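PDB 3QY7: tyrosine-protein phosphatase YwqE from Bacillus subtilis, which removes phosphate from phosphotyrosine-containing proteins such as YwqD, YwqF and Ssb, using a bound metal cluster to hydrolyse the ester, with manganese as cofactor. Local coordinates for residues R27-R31 with Q32-T36; K64-K68 with E69-L73; S148-Y151 with H152-K156. All blocks are in the same frame, centred on the assembly; numbering follows the deposited sequence.

Interaction 1 (R27-R31 with Q32-T36)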
loop_
_atom_site.group_PDB
_atom_site.type_symbol
_atom_site.label_atom_id
_atom_site.label_comp_id
_atom_site.label_asym_id
_atom_site.label_seq_id
_atom_site.Cartn_x
_atom_site.Cartn_y
_atom_site.Cartn_z
ATOM N N ARG A 27 3.445 14.601 11.102
ATOM C CA ARG A 27 3.011 14.795 12.485
ATOM C C ARG A 27 1.790 13.918 12.776
ATOM O O ARG A 27 1.705 13.289 13.839
ATOM C CB ARG A 27 2.711 16.267 12.799
ATOM C CG ARG A 27 3.926 17.166 12.787
ATOM C CD ARG A 27 3.658 18.519 13.439
ATOM N NE ARG A 27 4.857 19.357 13.381
ATOM C CZ ARG A 27 4.986 20.445 12.623
ATOM N NH1 ARG A 27 3.979 20.860 11.859
ATOM N NH2 ARG A 27 6.126 21.130 12.637
ATOM N N ALA A 28 0.872 13.849 11.815
ATOM C CA ALA A 28 -0.330 13.020 11.974
ATOM C C ALA A 28 0.033 11.547 12.060
ATOM O O ALA A 28 -0.520 10.810 12.883
ATOM C CB ALA A 28 -1.285 13.252 10.849
ATOM N N ALA A 29 0.963 11.117 11.202
ATOM C CA ALA A 29 1.459 9.747 11.216
ATOM C C ALA A 29 2.011 9.380 12.584
ATOM O O ALA A 29 1.687 8.331 13.129
ATOM C CB ALA A 29 2.526 9.538 10.120
ATOM N N VAL A 30 2.803 10.282 13.163
ATOM C CA VAL A 30 3.418 10.025 14.447
ATOM C C VAL A 30 2.336 9.902 15.530
ATOM O O VAL A 30 2.411 9.008 16.377
ATOM C CB VAL A 30 4.434 11.128 14.799
ATOM C CG1 VAL A 30 4.783 11.102 16.274
ATOM C CG2 VAL A 30 5.711 10.973 13.956
ATOM N N ARG A 31 1.332 10.771 15.480
ATOM C CA ARG A 31 0.218 10.707 16.457
ATOM C C ARG A 31 -0.531 9.363 16.382
ATOM O O ARG A 31 -1.059 8.878 17.385
ATOM C CB ARG A 31 -0.729 11.894 16.323
ATOM C CG ARG A 31 -0.085 13.247 16.667
ATOM C CD ARG A 31 -1.122 14.344 16.802
ATOM N NE ARG A 31 -2.140 14.279 15.753
ATOM C CZ ARG A 31 -2.100 14.940 14.597
ATOM N NH1 ARG A 31 -1.084 15.757 14.304
ATOM N NH2 ARG A 31 -3.102 14.790 13.733
ATOM N N GLN A 32 -0.504 8.744 15.204
ATOM C CA GLN A 32 -1.141 7.445 14.965
ATOM C C GLN A 32 -0.259 6.241 15.328
ATOM O O GLN A 32 -0.690 5.087 15.185
ATOM C CB GLN A 32 -1.579 7.352 13.484
ATOM C CG GLN A 32 -2.755 8.227 13.102
ATOM C CD GLN A 32 -4.103 7.607 13.450
ATOM O OE1 GLN A 32 -4.170 6.563 14.099
ATOM N NE2 GLN A 32 -5.178 8.227 12.978
ATOM N N GLY A 33 0.965 6.488 15.792
ATOM C CA GLY A 33 1.872 5.410 16.163
ATOM C C GLY A 33 2.750 4.901 15.040
ATOM O O GLY A 33 3.422 3.891 15.191
ATOM N N ILE A 34 2.761 5.610 13.914
ATOM C CA ILE A 34 3.635 5.249 12.800
ATOM C C ILE A 34 5.018 5.876 12.994
ATOM O O ILE A 34 5.107 7.075 13.276
ATOM C CB ILE A 34 2.991 5.689 11.459
ATOM C CG1 ILE A 34 1.627 4.988 11.278
ATOM C CG2 ILE A 34 3.952 5.463 10.283
ATOM C CD1 ILE A 34 0.711 5.601 10.196
ATOM N N ARG A 35 6.078 5.066 12.874
ATOM C CA ARG A 35 7.461 5.562 12.999
ATOM C C ARG A 35 8.181 5.524 11.662
ATOM O O ARG A 35 9.203 6.187 11.477
ATOM C CB ARG A 35 8.298 4.724 13.991
ATOM C CG ARG A 35 7.566 4.087 15.164
ATOM C CD ARG A 35 6.798 5.072 16.020
ATOM N NE ARG A 35 7.657 5.942 16.822
ATOM C CZ ARG A 35 7.807 7.251 16.626
ATOM N NH1 ARG A 35 7.164 7.871 15.639
ATOM N NH2 ARG A 35 8.605 7.943 17.432
ATOM N N THR A 36 7.655 4.720 10.739
ATOM C CA THR A 36 8.340 4.483 9.483
ATOM C C THR A 36 7.300 4.483 8.376
ATOM O O THR A 36 6.290 3.793 8.502
ATOM C CB THR A 36 9.072 3.133 9.491
ATOM O OG1 THR A 36 9.893 3.035 10.675
ATOM C CG2 THR A 36 9.938 2.975 8.237
HETATM O O HOH W 1 4.710 7.229 16.510
#

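Interaction 2 (K64-K68 with E69-L73)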
loop_
_atom_site.group_PDB
_atom_site.type_symbol
_atom_site.label_atom_id
_atom_site.label_comp_id
_atom_site.label_asym_id
_atom_site.label_seq_id
_atom_site.Cartn_x
_atom_site.Cartn_y
_atom_site.Cartn_z
ATOM N N LYS A 64 15.582 14.842 6.035
ATOM C CA LYS A 64 16.347 15.965 6.580
ATOM C C LYS A 64 15.431 17.033 7.191
ATOM O O LYS A 64 15.728 17.561 8.257
ATOM C CB LYS A 64 17.247 16.574 5.503
ATOM C CG LYS A 64 18.442 15.706 5.145
ATOM C CD LYS A 64 19.432 16.464 4.277
ATOM C CE LYS A 64 20.372 15.519 3.534
ATOM N NZ LYS A 64 19.743 15.092 2.245
ATOM N N ARG A 65 14.303 17.273 6.553
ATOM C CA ARG A 65 13.387 18.229 7.062
ATOM C C ARG A 65 12.686 17.762 8.333
ATOM O O ARG A 65 12.413 18.526 9.194
ATOM C CB ARG A 65 12.388 18.560 5.983
ATOM C CG ARG A 65 11.330 19.378 6.419
ATOM C CD ARG A 65 11.319 20.645 5.801
ATOM N NE ARG A 65 11.367 21.755 6.782
ATOM C CZ ARG A 65 10.492 22.738 6.818
ATOM N NH1 ARG A 65 9.529 22.828 5.935
ATOM N NH2 ARG A 65 10.606 23.657 7.707
ATOM N N LEU A 66 12.372 16.484 8.370
ATOM C CA LEU A 66 11.760 15.922 9.562
ATOM C C LEU A 66 12.711 16.051 10.746
ATOM O O LEU A 66 12.277 16.339 11.847
ATOM C CB LEU A 66 11.350 14.457 9.340
ATOM C CG LEU A 66 10.241 14.280 8.301
ATOM C CD1 LEU A 66 10.100 12.802 7.930
ATOM C CD2 LEU A 66 8.904 14.901 8.767
ATOM N N ILE A 67 14.012 15.856 10.514
ATOM C CA ILE A 67 15.006 16.003 11.573
ATOM C C ILE A 67 15.047 17.470 12.010
ATOM O O ILE A 67 14.979 17.768 13.193
ATOM C CB ILE A 67 16.400 15.497 11.117
ATOM C CG1 ILE A 67 16.393 13.968 11.004
ATOM C CG2 ILE A 67 17.469 15.909 12.100
ATOM C CD1 ILE A 67 17.556 13.409 10.190
ATOM N N LYS A 68 15.058 18.378 11.043
ATOM C CA LYS A 68 15.035 19.814 11.333
ATOM C C LYS A 68 13.848 20.182 12.228
ATOM O O LYS A 68 13.989 20.969 13.180
ATOM C CB LYS A 68 14.988 20.602 10.022
ATOM C CG LYS A 68 14.695 22.090 10.159
ATOM C CD LYS A 68 14.470 22.703 8.769
ATOM C CE LYS A 68 14.481 24.228 8.809
ATOM N NZ LYS A 68 13.888 24.812 7.563
ATOM N N GLU A 69 12.691 19.579 11.947
ATOM C CA GLU A 69 11.465 19.858 12.673
ATOM C C GLU A 69 11.261 19.007 13.927
ATOM O O GLU A 69 10.216 19.102 14.572
ATOM C CB GLU A 69 10.253 19.683 11.740
ATOM C CG GLU A 69 10.229 20.586 10.486
ATOM C CD GLU A 69 10.210 22.085 10.784
ATOM O OE1 GLU A 69 9.777 22.491 11.885
ATOM O OE2 GLU A 69 10.650 22.859 9.904
ATOM N N ASP A 70 12.239 18.156 14.244
ATOM C CA ASP A 70 12.193 17.279 15.415
ATOM C C ASP A 70 11.017 16.294 15.412
ATOM O O ASP A 70 10.404 16.027 16.451
ATOM C CB ASP A 70 12.182 18.097 16.714
ATOM C CG ASP A 70 12.716 17.310 17.891
ATOM O OD1 ASP A 70 13.664 16.524 17.691
ATOM O OD2 ASP A 70 12.170 17.435 19.010
ATOM N N ILE A 71 10.730 15.751 14.236
ATOM C CA ILE A 71 9.630 14.788 14.065
ATOM C C ILE A 71 10.201 13.369 13.930
ATOM O O ILE A 71 10.995 13.108 13.023
ATOM C CB ILE A 71 8.755 15.146 12.847
ATOM C CG1 ILE A 71 8.162 16.554 13.022
ATOM C CG2 ILE A 71 7.659 14.058 12.644
ATOM C CD1 ILE A 71 7.562 17.153 11.764
ATOM N N PRO A 72 9.810 12.442 14.838
ATOM C CA PRO A 72 10.404 11.096 14.834
ATOM C C PRO A 72 9.729 10.189 13.800
ATOM O O PRO A 72 8.990 9.279 14.147
ATOM C CB PRO A 72 10.155 10.608 16.262
ATOM C CG PRO A 72 8.920 11.347 16.695
ATOM C CD PRO A 72 8.873 12.636 15.961
ATOM N N LEU A 73 9.987 10.464 12.537
ATOM C CA LEU A 73 9.488 9.647 11.457
ATOM C C LEU A 73 10.542 9.430 10.388
ATOM O O LEU A 73 11.161 10.351 10.007
ATOM C CB LEU A 73 8.277 10.284 10.830
ATOM C CG LEU A 73 7.620 9.351 9.814
ATOM C CD1 LEU A 73 6.449 8.754 10.284
ATOM C CD2 LEU A 73 7.493 9.879 8.455
#

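Interaction 3 (S148-Y151 with H152-K156)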
loop_
_atom_site.group_PDB
_atom_site.type_symbol
_atom_site.label_atom_id
_atom_site.label_comp_id
_atom_site.label_asym_id
_atom_site.label_seq_id
_atom_site.Cartn_x
_atom_site.Cartn_y
_atom_site.Cartn_z
ATOM N N SER A 148 -14.000 -13.232 -6.471
ATOM C CA SER A 148 -13.249 -14.440 -6.798
ATOM C C SER A 148 -11.947 -14.126 -7.541
ATOM O O SER A 148 -10.988 -14.889 -7.463
ATOM C CB SER A 148 -14.116 -15.431 -7.603
ATOM O OG SER A 148 -14.150 -15.106 -8.991
ATOM N N LEU A 149 -11.916 -12.997 -8.245
ATOM C CA LEU A 149 -10.715 -12.558 -8.955
ATOM C C LEU A 149 -9.558 -12.340 -7.985
ATOM O O LEU A 149 -8.416 -12.719 -8.273
ATOM C CB LEU A 149 -10.964 -11.264 -9.721
ATOM C CG LEU A 149 -11.949 -11.350 -10.889
ATOM C CD1 LEU A 149 -12.280 -9.957 -11.393
ATOM C CD2 LEU A 149 -11.386 -12.219 -12.023
ATOM N N LEU A 150 -9.856 -11.707 -6.852
ATOM C CA LEU A 150 -8.817 -11.484 -5.843
ATOM C C LEU A 150 -8.419 -12.790 -5.191
ATOM O O LEU A 150 -7.219 -13.072 -5.006
ATOM C CB LEU A 150 -9.250 -10.455 -4.789
ATOM C CG LEU A 150 -8.247 -10.211 -3.651
ATOM C CD1 LEU A 150 -6.985 -9.567 -4.185
ATOM C CD2 LEU A 150 -8.904 -9.318 -2.612
ATOM N N TYR A 151 -9.423 -13.597 -4.852
ATOM C CA TYR A 151 -9.170 -14.915 -4.313
ATOM C C TYR A 151 -8.155 -15.658 -5.191
ATOM O O TYR A 151 -7.184 -16.197 -4.682
ATOM C CB TYR A 151 -10.461 -15.725 -4.207
ATOM C CG TYR A 151 -10.211 -17.196 -4.068
ATOM C CD1 TYR A 151 -10.331 -18.045 -5.171
ATOM C CD2 TYR A 151 -9.820 -17.745 -2.849
ATOM C CE1 TYR A 151 -10.087 -19.396 -5.062
ATOM C CE2 TYR A 151 -9.570 -19.105 -2.726
ATOM C CZ TYR A 151 -9.710 -19.924 -3.845
ATOM O OH TYR A 151 -9.477 -21.271 -3.750
ATOM N N HIS A 152 -8.388 -15.694 -6.499
ATOM C CA HIS A 152 -7.517 -16.477 -7.377
ATOM C C HIS A 152 -6.102 -15.917 -7.433
ATOM O O HIS A 152 -5.138 -16.678 -7.352
ATOM C CB HIS A 152 -8.111 -16.620 -8.781
ATOM C CG HIS A 152 -9.236 -17.605 -8.854
ATOM N ND1 HIS A 152 -9.084 -18.940 -8.530
ATOM C CD2 HIS A 152 -10.538 -17.447 -9.191
ATOM C CE1 HIS A 152 -10.241 -19.558 -8.673
ATOM N NE2 HIS A 152 -11.141 -18.674 -9.067
ATOM N N LEU A 153 -5.981 -14.594 -7.542
ATOM C CA LEU A 153 -4.653 -13.956 -7.599
ATOM C C LEU A 153 -3.864 -14.217 -6.318
ATOM O O LEU A 153 -2.667 -14.491 -6.368
ATOM C CB LEU A 153 -4.766 -12.454 -7.888
ATOM C CG LEU A 153 -5.249 -12.021 -9.282
ATOM C CD1 LEU A 153 -5.654 -10.566 -9.298
ATOM C CD2 LEU A 153 -4.195 -12.322 -10.354
ATOM N N VAL A 154 -4.542 -14.145 -5.173
ATOM C CA VAL A 154 -3.923 -14.429 -3.884
ATOM C C VAL A 154 -3.591 -15.918 -3.713
ATOM O O VAL A 154 -2.511 -16.268 -3.263
ATOM C CB VAL A 154 -4.780 -13.888 -2.709
ATOM C CG1 VAL A 154 -4.242 -14.392 -1.359
ATOM C CG2 VAL A 154 -4.805 -12.362 -2.746
ATOM N N GLU A 155 -4.528 -16.793 -4.077
ATOM C CA GLU A 155 -4.248 -18.227 -4.112
ATOM C C GLU A 155 -2.989 -18.514 -4.959
ATOM O O GLU A 155 -2.188 -19.390 -4.616
ATOM C CB GLU A 155 -5.461 -18.979 -4.661
ATOM C CG GLU A 155 -5.390 -20.471 -4.522
ATOM C CD GLU A 155 -4.602 -21.118 -5.651
ATOM O OE1 GLU A 155 -3.984 -22.177 -5.407
ATOM O OE2 GLU A 155 -4.601 -20.563 -6.774
ATOM N N LYS A 156 -2.821 -17.756 -6.036
ATOM C CA LYS A 156 -1.668 -17.924 -6.939
ATOM C C LYS A 156 -0.385 -17.216 -6.486
ATOM O O LYS A 156 0.632 -17.270 -7.188
ATOM C CB LYS A 156 -2.025 -17.499 -8.368
ATOM C CG LYS A 156 -2.992 -18.454 -9.115
ATOM C CD LYS A 156 -2.388 -19.843 -9.245
ATOM C CE LYS A 156 -2.952 -20.584 -10.451
ATOM N NZ LYS A 156 -2.142 -21.812 -10.718
#

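Interaction 1 (R27-R31 with Q32-T36)
Gln-32 folds against the carbonyls of Ala-28 and Ala-29 in the last turn of helix 19-31. Its CB sits 3.4 Å from Ala-29 O, and CG comes equally near Ala-28 O. CG is placed beside the backbone N (chi1 -71°), and a second bend at chi2 swings the amide off these carbonyls; at the tip, NE2 is hydrogen-bonded to Glu-207. Below this side chain, Gln-32 N closes the last helical bond to Ala-28 O, with a weak second one to Ala-29 O.

The chain leaves the helix at Gly-33, which has positive phi (89°). Gly-33 N reaches Val-30 O over 3.0 Å, and Ile-34 N takes Ala-29 O over the same distance. On the other flank, Val-30 CG2 meets the in-plane edge of the Arg-35 guanidinium, 3.8 Å from NH1. That same NH1 folds back to Ile-34 O at 3.2 Å, and a water donating to both Val-30 O and Ile-34 O ties the turn together. The positive phi and the two bonds back into the last turn make a Schellman motif, with Ala-29 CB and Ile-34 CB (4.1 Å) as the apolar pair beside it, here joining a barrel helix to strand 36-38.

Interaction 2 (K64-K68 with E69-L73)
Leu-66 and Ile-71 meet at an oblique angle across the end of helix 52-68, and the two branches of Leu-66 divide the work. CD2 lies 4.0 Å from Ile-71 CD1, while CD1 turns to Leu-73, touching its CD2 at the same separation and approaching the carbonyl Leu-73 O at 3.4 Å. The leucine therefore wedges between two residues of the outgoing chain, with CG set beside its own backbone N (chi1 -66°). Helix 19-31 packs against this cluster, Ala-26 on Leu-66 and Ile-23 on Ile-71.

The polar side of the turn is built differently. Arg-65 and Glu-69, one helical turn apart, also cross at a slant, the guanidinium and carboxylate planes modelled 75° to each other. NH2 of Arg-65 and OE2 of Glu-69 are modelled as a salt bridge, but too close together to be trusted in detail. More secure is the first torsion of Glu-69, which sets CG beside its backbone N, 3.3 Å from Arg-65 O; the bend at chi2 then turns the carboxylate toward Arg-65. Lys-68 runs alongside Glu-69, pointing the same way.

Beneath the side chains, Glu-69 N bonds to Arg-65 O, Asp-70 N to Ile-67 O, and Ile-71 N to Leu-66 O in an almost straight bond of 2.9 Å (175° at the hydrogen). Further on, Pro-72 centres an inverse gamma turn leading to strand 74-76. The positive phi of Asp-70, with the bonds from Asp-70 N and Ile-71 N, is a Schellman motif, the Leu-66/Ile-71 apolar contact beside it.

Interaction 3 (S148-Y151 with H152-K156)
Four successive i to i+4 bonds, from His-152 N to Ser-148 O through Glu-155 N to Tyr-151 O (2.8 Å), mark a regular alpha helix. On its outer side the neighbouring rings of Tyr-151 and His-152 form a T-shaped pair, centroids 4.9 Å apart and planes at 66°. The tyrosine supplies the edge: CD1 stands 3.7 Å above the middle of the imidazole, and CE1 is 3.6 Å from His-152 CE1. With CG anti to the backbone N (chi1 162°), Tyr-151 leans its ring forward along the helix, toward Glu-155, whose CB lies over one ring face. CD2 of His-152 comes 3.1 Å from Ser-148 O. On the inner side, Leu-150 CD1 packs on Val-154 CG2 at 3.8 Å. At the start of the helix, Ser-148 OG is hydrogen-bonded to Asn-146 OD1, just before it.

Leu-150 and Leu-153 face strand 131-135, both reaching Ile-134, while the Tyr-151/His-152 pair lies on another side of the helix. In the T-shaped pair the weakly positive C-H edge of the phenol faces the imidazole pi cloud, an attraction that would probably be stronger with a neutral histidine than with a protonated one.

How the interactions relate
Interactions 1 and 2 are neighbours, their centres 12 Å apart, and each carries the chain from a helix C-terminus toward one of two adjacent parallel strands, 36-38 and 74-76. They touch directly: Arg-35 NH1 comes within 2.7 Å of Pro-72 O, and Arg-27 CG packs 3.8 Å from Ile-71 CD1. Interaction 3, along helix 148-155 and its end, lies on the opposite side of the chain's centre, 32 Å from interaction 1 and 41 Å from interaction 2 between centres. None forms the metal site; the side chains of Ile-34 and Leu-150 each stand about 14 Å from a bound iron. One iron is held by His-5, His-7, Glu-80 and Asp-194, the other by Glu-80, Glu-108 and His-136.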